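Local coordinates for protein 5'-nucleotidase SurE (Aquifex aeolicus, PDB 2WQK) that probably removes the phosphate from nucleoside 5'-monophosphates by hydrolysis, using one divalent metal cation in each subunit, at residues A19-E22 against A23-L27; A112-G115 against R116-G119. One frame throughout, in Å; residues are numbered along the deposited sequence.

Contact 1. Residues A19-E22 against A23-L27; sequences ALRE and ALKSL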
loop_
_atom_site.group_PDB
_atom_site.type_symbol
_atom_site.label_atom_id
_atom_site.label_comp_id
_atom_site.label_asym_id
_atom_site.label_seq_id
_atom_site.Cartn_x
_atom_site.Cartn_y
_atom_site.Cartn_z
ATOM N N ALA A 19 -18.781 15.467 -12.898
ATOM C CA ALA A 19 -19.574 16.707 -12.860
ATOM C C ALA A 19 -18.839 17.843 -13.559
ATOM O O ALA A 19 -19.428 18.632 -14.316
ATOM C CB ALA A 19 -19.956 17.127 -11.424
ATOM N N LEU A 20 -17.545 17.962 -13.272
ATOM C CA LEU A 20 -16.774 19.047 -13.844
ATOM C C LEU A 20 -16.649 18.848 -15.362
ATOM O O LEU A 20 -16.777 19.810 -16.125
ATOM C CB LEU A 20 -15.409 19.140 -13.155
ATOM C CG LEU A 20 -14.516 20.305 -13.540
ATOM C CD1 LEU A 20 -15.221 21.667 -13.435
ATOM C CD2 LEU A 20 -13.222 20.232 -12.698
ATOM N N ARG A 21 -16.374 17.610 -15.786
ATOM C CA ARG A 21 -16.246 17.284 -17.207
ATOM C C ARG A 21 -17.513 17.724 -17.948
ATOM O O ARG A 21 -17.456 18.385 -18.980
ATOM C CB ARG A 21 -16.041 15.801 -17.409
ATOM C CG ARG A 21 -15.983 15.409 -18.859
ATOM C CD ARG A 21 -15.983 13.931 -18.977
ATOM N NE ARG A 21 -15.928 13.579 -20.381
ATOM C CZ ARG A 21 -16.752 12.734 -20.975
ATOM N NH1 ARG A 21 -17.692 12.059 -20.302
ATOM N NH2 ARG A 21 -16.580 12.513 -22.254
ATOM N N GLU A 22 -18.642 17.299 -17.419
ATOM C CA GLU A 22 -19.931 17.606 -18.090
ATOM C C GLU A 22 -20.174 19.108 -18.249
ATOM O O GLU A 22 -20.585 19.597 -19.335
ATOM C CB GLU A 22 -21.048 16.873 -17.339
ATOM C CG GLU A 22 -20.967 15.345 -17.493
ATOM C CD GLU A 22 -20.953 14.818 -18.956
ATOM O OE1 GLU A 22 -21.634 15.377 -19.827
ATOM O OE2 GLU A 22 -20.234 13.812 -19.237
ATOM N N ALA A 23 -19.976 19.851 -17.167
ATOM C CA ALA A 23 -20.149 21.300 -17.185
ATOM C C ALA A 23 -19.212 22.032 -18.132
ATOM O O ALA A 23 -19.603 23.012 -18.791
ATOM C CB ALA A 23 -20.081 21.876 -15.753
ATOM N N LEU A 24 -17.971 21.552 -18.209
ATOM C CA LEU A 24 -16.968 22.214 -19.039
ATOM C C LEU A 24 -17.173 22.085 -20.541
ATOM O O LEU A 24 -16.593 22.849 -21.306
ATOM C CB LEU A 24 -15.572 21.668 -18.734
ATOM C CG LEU A 24 -14.956 22.125 -17.413
ATOM C CD1 LEU A 24 -13.764 21.226 -17.163
ATOM C CD2 LEU A 24 -14.561 23.600 -17.524
ATOM N N LYS A 25 -17.970 21.088 -20.934
ATOM C CA LYS A 25 -18.173 20.882 -22.377
ATOM C C LYS A 25 -18.651 22.140 -23.113
ATOM O O LYS A 25 -18.398 22.273 -24.310
ATOM C CB LYS A 25 -19.150 19.725 -22.623
ATOM C CG LYS A 25 -18.660 18.383 -22.191
ATOM C CD LYS A 25 -19.816 17.343 -22.277
ATOM C CE LYS A 25 -19.330 15.911 -22.192
ATOM N NZ LYS A 25 -20.441 14.897 -22.433
ATOM N N SER A 26 -19.410 22.998 -22.434
ATOM C CA SER A 26 -19.906 24.212 -23.088
ATOM C C SER A 26 -18.819 25.247 -23.355
ATOM O O SER A 26 -19.030 26.203 -24.115
ATOM C CB SER A 26 -21.050 24.849 -22.316
ATOM O OG SER A 26 -20.585 25.256 -21.051
ATOM N N LEU A 27 -17.644 25.074 -22.738
ATOM C CA LEU A 27 -16.528 26.016 -22.989
ATOM C C LEU A 27 -15.463 25.517 -23.977
ATOM O O LEU A 27 -14.637 26.292 -24.459
ATOM C CB LEU A 27 -15.803 26.388 -21.683
ATOM C CG LEU A 27 -16.708 27.011 -20.657
ATOM C CD1 LEU A 27 -15.851 27.379 -19.386
ATOM C CD2 LEU A 27 -17.451 28.242 -21.132
#
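Glu22 and Lys25 run side by side near the C-terminal end of helix 15-24 and the residues that follow it; this helix links strands 3-7 and 29-35 in a beta-alpha-beta crossover. Their charged ends meet in a salt bridge, with Lys25 NZ 2.9 Å from Glu22 OE1 on the syn side of the carboxylate and a weaker bond reaching OE2. The acid gets there by folding at its middle torsion (chi2 -55°), while the lysine chain is stretched out beyond CG, so a long residue and a shorter one end level on this solvent-facing side. Arg21 completes the network. Its NH1 lies 3.3 Å from Glu22 OE2, but the oxygen sits well out of the guanidinium plane, which leaves an attraction of charges without a directed N-H. The carboxylate thus has a cation on each of two residues, Arg21 and Lys25, and probably offsets the repulsion expected between them.

Ala23 suits the face turned to helix 135-152, where its small CB lets Val143 approach; its amide makes a nearly straight bond (169°) to the carbonyl oxygen of Ala19. Leu20 and Leu24, one turn apart, serve the sheet side. Leu20 CG meets Leu24 CD1 at 3.8 Å; Leu20 reaches on to Ile93 of strand 88-94, and Leu24 rests on Leu90 of that strand and on Val30 of strand 29-35. Replacing Leu24 with an alanine would probably open a gap beside Leu20 and leave Val30 and Leu90 less well covered. Beyond Leu24 the regular bonding frays: the amide of Lys25 makes only weak bonds, to the oxygens of Arg21 and Glu22. Farther along the same side chain, Lys25 CE lies over the centre of the Arg21 guanidinium, 4.3 Å above its plane.

Contact 2. Residues A112-G115 against R116-G119; sequences AMEG and RILG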
loop_
_atom_site.group_PDB
_atom_site.type_symbol
_atom_site.label_atom_id
_atom_site.label_comp_id
_atom_site.label_asym_id
_atom_site.label_seq_id
_atom_site.Cartn_x
_atom_site.Cartn_y
_atom_site.Cartn_z
ATOM N N ALA A 112 -2.579 20.226 -10.558
ATOM C CA ALA A 112 -2.532 21.598 -11.094
ATOM C C ALA A 112 -1.080 22.127 -11.105
ATOM O O ALA A 112 -0.634 22.743 -12.063
ATOM C CB ALA A 112 -3.455 22.540 -10.350
ATOM N N MET A 113 -0.327 21.840 -10.038
ATOM C CA MET A 113 1.076 22.224 -9.999
ATOM C C MET A 113 1.859 21.695 -11.185
ATOM O O MET A 113 2.598 22.429 -11.791
ATOM C CB MET A 113 1.707 21.750 -8.674
ATOM C CG MET A 113 3.144 22.220 -8.501
ATOM S SD MET A 113 3.978 21.367 -7.139
ATOM C CE MET A 113 4.093 19.715 -7.845
ATOM N N GLU A 114 1.639 20.432 -11.491
ATOM C CA GLU A 114 2.324 19.798 -12.625
ATOM C C GLU A 114 1.979 20.477 -13.956
ATOM O O GLU A 114 2.834 20.658 -14.837
ATOM C CB GLU A 114 2.076 18.289 -12.664
ATOM C CG GLU A 114 2.712 17.570 -11.500
ATOM C CD GLU A 114 4.255 17.529 -11.529
ATOM O OE1 GLU A 114 4.881 17.798 -12.575
ATOM O OE2 GLU A 114 4.845 17.208 -10.469
ATOM N N GLY A 115 0.710 20.833 -14.108
ATOM C CA GLY A 115 0.368 21.603 -15.313
ATOM C C GLY A 115 1.178 22.874 -15.420
ATOM O O GLY A 115 1.728 23.177 -16.474
ATOM N N ARG A 116 1.298 23.614 -14.305
ATOM C CA ARG A 116 2.023 24.880 -14.326
ATOM C C ARG A 116 3.532 24.635 -14.524
ATOM O O ARG A 116 4.190 25.420 -15.202
ATOM C CB ARG A 116 1.715 25.713 -13.060
ATOM C CG ARG A 116 2.028 27.195 -13.167
ATOM C CD ARG A 116 1.656 27.865 -14.500
ATOM N NE ARG A 116 2.853 28.150 -15.317
ATOM C CZ ARG A 116 2.910 28.650 -16.560
ATOM N NH1 ARG A 116 4.094 28.864 -17.110
ATOM N NH2 ARG A 116 1.827 28.949 -17.256
ATOM N N ILE A 117 4.052 23.514 -14.002
ATOM C CA ILE A 117 5.480 23.148 -14.247
ATOM C C ILE A 117 5.719 22.984 -15.752
ATOM O O ILE A 117 6.784 23.373 -16.282
ATOM C CB ILE A 117 5.869 21.869 -13.502
ATOM C CG1 ILE A 117 6.003 22.188 -12.014
ATOM C CG2 ILE A 117 7.194 21.222 -14.033
ATOM C CD1 ILE A 117 6.154 20.952 -11.122
ATOM N N LEU A 118 4.718 22.423 -16.433
ATOM C CA LEU A 118 4.789 22.199 -17.864
ATOM C C LEU A 118 4.513 23.457 -18.684
ATOM O O LEU A 118 4.516 23.375 -19.929
ATOM C CB LEU A 118 3.789 21.112 -18.270
ATOM C CG LEU A 118 4.175 19.689 -17.864
ATOM C CD1 LEU A 118 3.074 18.658 -18.131
ATOM C CD2 LEU A 118 5.458 19.210 -18.545
ATOM N N GLY A 119 4.250 24.597 -18.029
ATOM C CA GLY A 119 4.039 25.841 -18.739
ATOM C C GLY A 119 2.617 26.088 -19.160
ATOM O O GLY A 119 2.370 26.854 -20.134
#
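Three amides of 116-119 reach back four residues to carbonyls of 112-115, carrying helix 107-117 into its last turn. Arg116 N bonds to Ala112 O at 3.1 Å, and Ile117 N to Met113 O at 2.9 Å. Leu118 N follows with a bond to Glu114 O at 3.0 Å. The same amide also makes a weak bond to Gly115 O, 3.1 Å away, as the helix comes to its end. Gly119 then leaves the helix with positive phi (88°), its amide turned to Arg116 O at 2.9 Å. This ending is a Schellman motif, and glycine suits it because any side chain would collide with the carbonyl oxygen of Leu118 at these backbone angles. The motif closes the helix of a beta-alpha-beta unit, releasing the chain toward strand 122-128.

Ile117 CD1 meets two side chains of the preceding turn. Met113 lies alongside, its bend at the last torsion (chi3 69°) bringing CE to 4.1 Å from that methyl, and Glu114 OE1 comes to 3.7 Å of the same methyl. Although Glu114 is buried, its carboxylate is well matched: OE1 is hydrogen-bonded to His74 NE2 and forms a salt bridge with Arg183 of the second subunit, while OE2 is hydrogen-bonded to Tyr105 of that subunit. Glu114 therefore links its helix to helix 69-80 and to the second subunit. Leu118, an apolar residue at the helix end, packs on Val73 and His74 of helix 69-80.

Overall arrangement
Both contacts lie at the C-terminal ends of crossover helices on the same mixed sheet, their centres about 21 Å apart and their nearest atoms about 10 Å apart, so they do not touch. Contact 1 is divided: its leucines face the sheet, but its charged side is exposed, and its acid is paired with basic residues of the same two segments. Contact 2 lies nearer the centre of the chain, and half of its residues are buried; its acid finds partners on helix 69-80 and on the second subunit. No other chain of the assembly touches contact 1. The helix endings differ too, a weakly bonded amide at Lys25 against a Schellman turn ending in glycine at 116-119. Each contact has a side chain about 13 Å from the bound sodium.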